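Local structure of fimbrial subunit type 1 (Actinomyces oris, 3UXF) at residues 444-449 with 462-467. The protein forms the shaft of type 1 fimbriae on the bacterial surface as their major, cell-wall-linked subunit. Numbering follows the deposited sequence.
Sequences YYCLVE and PLPFRV
Pro-462, its side chain about 6 Å from a bound calcium ion, lays its CB against CB of Cys-446 (3.9 Å) and, more loosely, against the CG2 branch of Val-448. Leu-463 then trades two backbone hydrogen bonds with Leu-447, its N reaching Leu-447 O at 2.8 Å. Next, Pro-464, which has no N-H to give, falls at the non-hydrogen-bonded position opposite Cys-446, where the pairing with strand 444-449 uses none; its CG rests on Cys-446 SG (3.8 Å), the sulfur that forms a disulfide with Cys-382 of the adjoining strand 376-385. Here two antiparallel strands of a hairpin pair in the C-terminal prealbumin-like domain, the shorter one adding an edge to the sheet. Phe-465 resumes the ladder, bonding both ways with Tyr-445. With CG set between the backbone N and the carbonyl carbon (chi1 71°), its ring reaches back over the partner strand: CB of Tyr-445 sits over one face, while CE1 of Phe-465 meets CG of Leu-447 at 3.6 Å. Arg-466, extended from CG to NE, crosses over the Tyr-444 ring and lays its guanidinium flat on one face, planes 17° apart, a cation-pi stack whose orientation is steadied by the NE bond to Asp-443 O.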
ATOM      1  N   TYR A 444      -4.261  -8.498  25.442  1.00 10.24           N
ATOM      2  CA  TYR A 444      -3.523  -9.586  26.079  1.00  9.57           C
ATOM      3  C   TYR A 444      -3.872 -10.942  25.479  1.00  8.86           C
ATOM      4  O   TYR A 444      -4.973 -11.147  24.948  1.00 10.01           O
ATOM      5  CB  TYR A 444      -3.831  -9.633  27.569  1.00 11.03           C
ATOM      6  CG  TYR A 444      -3.011  -8.686  28.391  1.00 10.69           C
ATOM      7  CD1 TYR A 444      -1.752  -9.042  28.821  1.00 11.74           C
ATOM      8  CD2 TYR A 444      -3.531  -7.457  28.791  1.00 13.50           C
ATOM      9  CE1 TYR A 444      -1.001  -8.197  29.580  1.00 15.16           C
ATOM     10  CE2 TYR A 444      -2.768  -6.592  29.567  1.00 13.47           C
ATOM     11  CZ  TYR A 444      -1.519  -6.989  29.969  1.00 15.92           C
ATOM     12  OH  TYR A 444      -0.742  -6.152  30.758  1.00 23.61           O
ATOM     13  N   TYR A 445      -2.932 -11.868  25.612  1.00  9.44           N
ATOM     14  CA  TYR A 445      -3.271 -13.284  25.578  1.00  7.26           C
ATOM     15  C   TYR A 445      -3.293 -13.804  27.018  1.00 10.19           C
ATOM     16  O   TYR A 445      -2.761 -13.151  27.914  1.00 11.27           O
ATOM     17  CB  TYR A 445      -2.181 -14.043  24.819  1.00  9.24           C
ATOM     18  CG  TYR A 445      -2.139 -13.679  23.364  1.00  8.27           C
ATOM     19  CD1 TYR A 445      -3.263 -13.860  22.559  1.00  9.27           C
ATOM     20  CD2 TYR A 445      -0.986 -13.175  22.780  1.00  7.65           C
ATOM     21  CE1 TYR A 445      -3.232 -13.517  21.190  1.00  9.68           C
ATOM     22  CE2 TYR A 445      -0.931 -12.827  21.411  1.00  8.52           C
ATOM     23  CZ  TYR A 445      -2.069 -13.012  20.623  1.00  8.58           C
ATOM     24  OH  TYR A 445      -2.048 -12.647  19.285  1.00  9.48           O
ATOM     25  N   CYS A 446      -3.875 -14.985  27.235  1.00  8.95           N
ATOM     26  CA  CYS A 446      -3.898 -15.628  28.553  1.00  9.51           C
ATOM     27  C   CYS A 446      -3.527 -17.076  28.372  1.00 10.90           C
ATOM     28  O   CYS A 446      -4.069 -17.735  27.481  1.00 11.35           O
ATOM     29  CB  CYS A 446      -5.337 -15.585  29.158  1.00 12.44           C
ATOM     30  SG  CYS A 446      -5.592 -13.998  30.066  1.00 16.91           S
ATOM     31  N   LEU A 447      -2.635 -17.584  29.211  1.00 10.96           N
ATOM     32  CA  LEU A 447      -2.501 -19.050  29.347  1.00 10.54           C
ATOM     33  C   LEU A 447      -3.556 -19.538  30.307  1.00 13.32           C
ATOM     34  O   LEU A 447      -3.823 -18.892  31.306  1.00 14.32           O
ATOM     35  CB  LEU A 447      -1.145 -19.399  29.930  1.00 11.55           C
ATOM     36  CG  LEU A 447       0.070 -19.012  29.108  1.00 11.43           C
ATOM     37  CD1 LEU A 447       1.315 -19.306  29.901  1.00 14.97           C
ATOM     38  CD2 LEU A 447       0.058 -19.741  27.771  1.00 12.25           C
ATOM     39  N   VAL A 448      -4.179 -20.675  30.009  1.00 10.35           N
ATOM     40  CA  VAL A 448      -4.975 -21.364  31.020  1.00 10.11           C
ATOM     41  C   VAL A 448      -4.322 -22.709  31.231  1.00 10.42           C
ATOM     42  O   VAL A 448      -4.144 -23.488  30.299  1.00 11.18           O
ATOM     43  CB  VAL A 448      -6.428 -21.540  30.557  1.00  9.78           C
ATOM     44  CG1 VAL A 448      -7.189 -22.474  31.508  1.00 12.70           C
ATOM     45  CG2 VAL A 448      -7.119 -20.154  30.458  1.00 12.39           C
ATOM     46  N   GLU A 449      -3.940 -22.981  32.476  1.00 10.68           N
ATOM     47  CA  GLU A 449      -3.402 -24.294  32.808  1.00 11.40           C
ATOM     48  C   GLU A 449      -4.544 -25.313  32.893  1.00 11.26           C
ATOM     49  O   GLU A 449      -5.354 -25.279  33.798  1.00 12.27           O
ATOM     50  CB  GLU A 449      -2.595 -24.223  34.097  1.00 10.08           C
ATOM     51  CG  GLU A 449      -1.829 -25.506  34.398  1.00 12.84           C
ATOM     52  CD  GLU A 449      -0.806 -25.356  35.520  1.00 14.66           C
ATOM     53  OE1 GLU A 449      -0.359 -24.220  35.808  1.00 13.91           O
ATOM     54  OE2 GLU A 449      -0.405 -26.409  36.132  1.00 14.54           O
ATOM     55  N   PRO A 462      -6.477 -17.447  34.905  1.00 13.05           N
ATOM     56  CA  PRO A 462      -5.676 -17.398  33.670  1.00 12.02           C
ATOM     57  C   PRO A 462      -4.476 -16.501  33.895  1.00 12.07           C
ATOM     58  O   PRO A 462      -4.479 -15.662  34.821  1.00 12.78           O
ATOM     59  CB  PRO A 462      -6.600 -16.730  32.647  1.00 11.01           C
ATOM     60  CG  PRO A 462      -7.976 -16.722  33.251  1.00 14.24           C
ATOM     61  CD  PRO A 462      -7.721 -16.681  34.773  1.00 13.74           C
ATOM     62  N   LEU A 463      -3.460 -16.663  33.044  1.00 12.31           N
ATOM     63  CA  LEU A 463      -2.203 -15.946  33.216  1.00 12.72           C
ATOM     64  C   LEU A 463      -1.932 -15.075  31.999  1.00 11.35           C
ATOM     65  O   LEU A 463      -1.545 -15.576  30.939  1.00 13.69           O
ATOM     66  CB  LEU A 463      -1.088 -16.980  33.334  1.00 11.13           C
ATOM     67  CG  LEU A 463      -1.334 -18.020  34.427  1.00 15.37           C
ATOM     68  CD1 LEU A 463      -0.219 -19.069  34.388  1.00 16.42           C
ATOM     69  CD2 LEU A 463      -1.426 -17.358  35.784  1.00 21.81           C
ATOM     70  N   PRO A 464      -2.124 -13.759  32.126  1.00 11.04           N
ATOM     71  CA  PRO A 464      -1.982 -12.861  30.970  1.00 10.40           C
ATOM     72  C   PRO A 464      -0.539 -12.712  30.581  1.00 11.77           C
ATOM     73  O   PRO A 464       0.348 -12.720  31.446  1.00 13.01           O
ATOM     74  CB  PRO A 464      -2.548 -11.539  31.474  1.00 12.76           C
ATOM     75  CG  PRO A 464      -3.508 -11.957  32.555  1.00 14.45           C
ATOM     76  CD  PRO A 464      -2.808 -13.104  33.244  1.00 13.90           C
ATOM     77  N   PHE A 465      -0.322 -12.530  29.286  1.00 10.64           N
ATOM     78  CA  PHE A 465       0.999 -12.215  28.738  1.00 10.82           C
ATOM     79  C   PHE A 465       0.835 -11.558  27.395  1.00 10.50           C
ATOM     80  O   PHE A 465      -0.246 -11.595  26.804  1.00 10.50           O
ATOM     81  CB  PHE A 465       1.872 -13.484  28.611  1.00 12.65           C
ATOM     82  CG  PHE A 465       1.416 -14.424  27.518  1.00 11.26           C
ATOM     83  CD1 PHE A 465       0.414 -15.345  27.780  1.00 10.59           C
ATOM     84  CD2 PHE A 465       2.006 -14.407  26.244  1.00 11.84           C
ATOM     85  CE1 PHE A 465      -0.057 -16.224  26.804  1.00 10.96           C
ATOM     86  CE2 PHE A 465       1.542 -15.301  25.262  1.00 11.01           C
ATOM     87  CZ  PHE A 465       0.527 -16.202  25.534  1.00  9.93           C
ATOM     88  N   ARG A 466       1.899 -10.918  26.921  1.00 10.36           N
ATOM     89  CA  ARG A 466       1.894 -10.273  25.616  1.00  8.55           C
ATOM     90  C   ARG A 466       3.041 -10.786  24.776  1.00 11.08           C
ATOM     91  O   ARG A 466       4.125 -11.100  25.298  1.00 11.02           O
ATOM     92  CB  ARG A 466       2.016  -8.761  25.763  1.00 11.63           C
ATOM     93  CG  ARG A 466       0.727  -8.114  26.222  1.00  9.85           C
ATOM     94  CD  ARG A 466       0.944  -6.614  26.434  1.00 12.03           C
ATOM     95  NE  ARG A 466      -0.322  -5.949  26.672  1.00 11.29           N
ATOM     96  CZ  ARG A 466      -0.442  -4.776  27.297  1.00 12.20           C
ATOM     97  NH1 ARG A 466       0.638  -4.149  27.773  1.00 14.47           N
ATOM     98  NH2 ARG A 466      -1.653  -4.240  27.464  1.00 12.97           N
ATOM     99  N   VAL A 467       2.798 -10.860  23.468  1.00 10.12           N
ATOM    100  CA  VAL A 467       3.851 -11.039  22.485  1.00 10.30           C
ATOM    101  C   VAL A 467       4.010  -9.684  21.850  1.00  9.95           C
ATOM    102  O   VAL A 467       3.071  -9.139  21.292  1.00 11.43           O
ATOM    103  CB  VAL A 467       3.456 -12.131  21.436  1.00 11.38           C
ATOM    104  CG1 VAL A 467       4.467 -12.161  20.286  1.00 11.68           C
ATOM    105  CG2 VAL A 467       3.393 -13.506  22.112  1.00 11.66           C
TER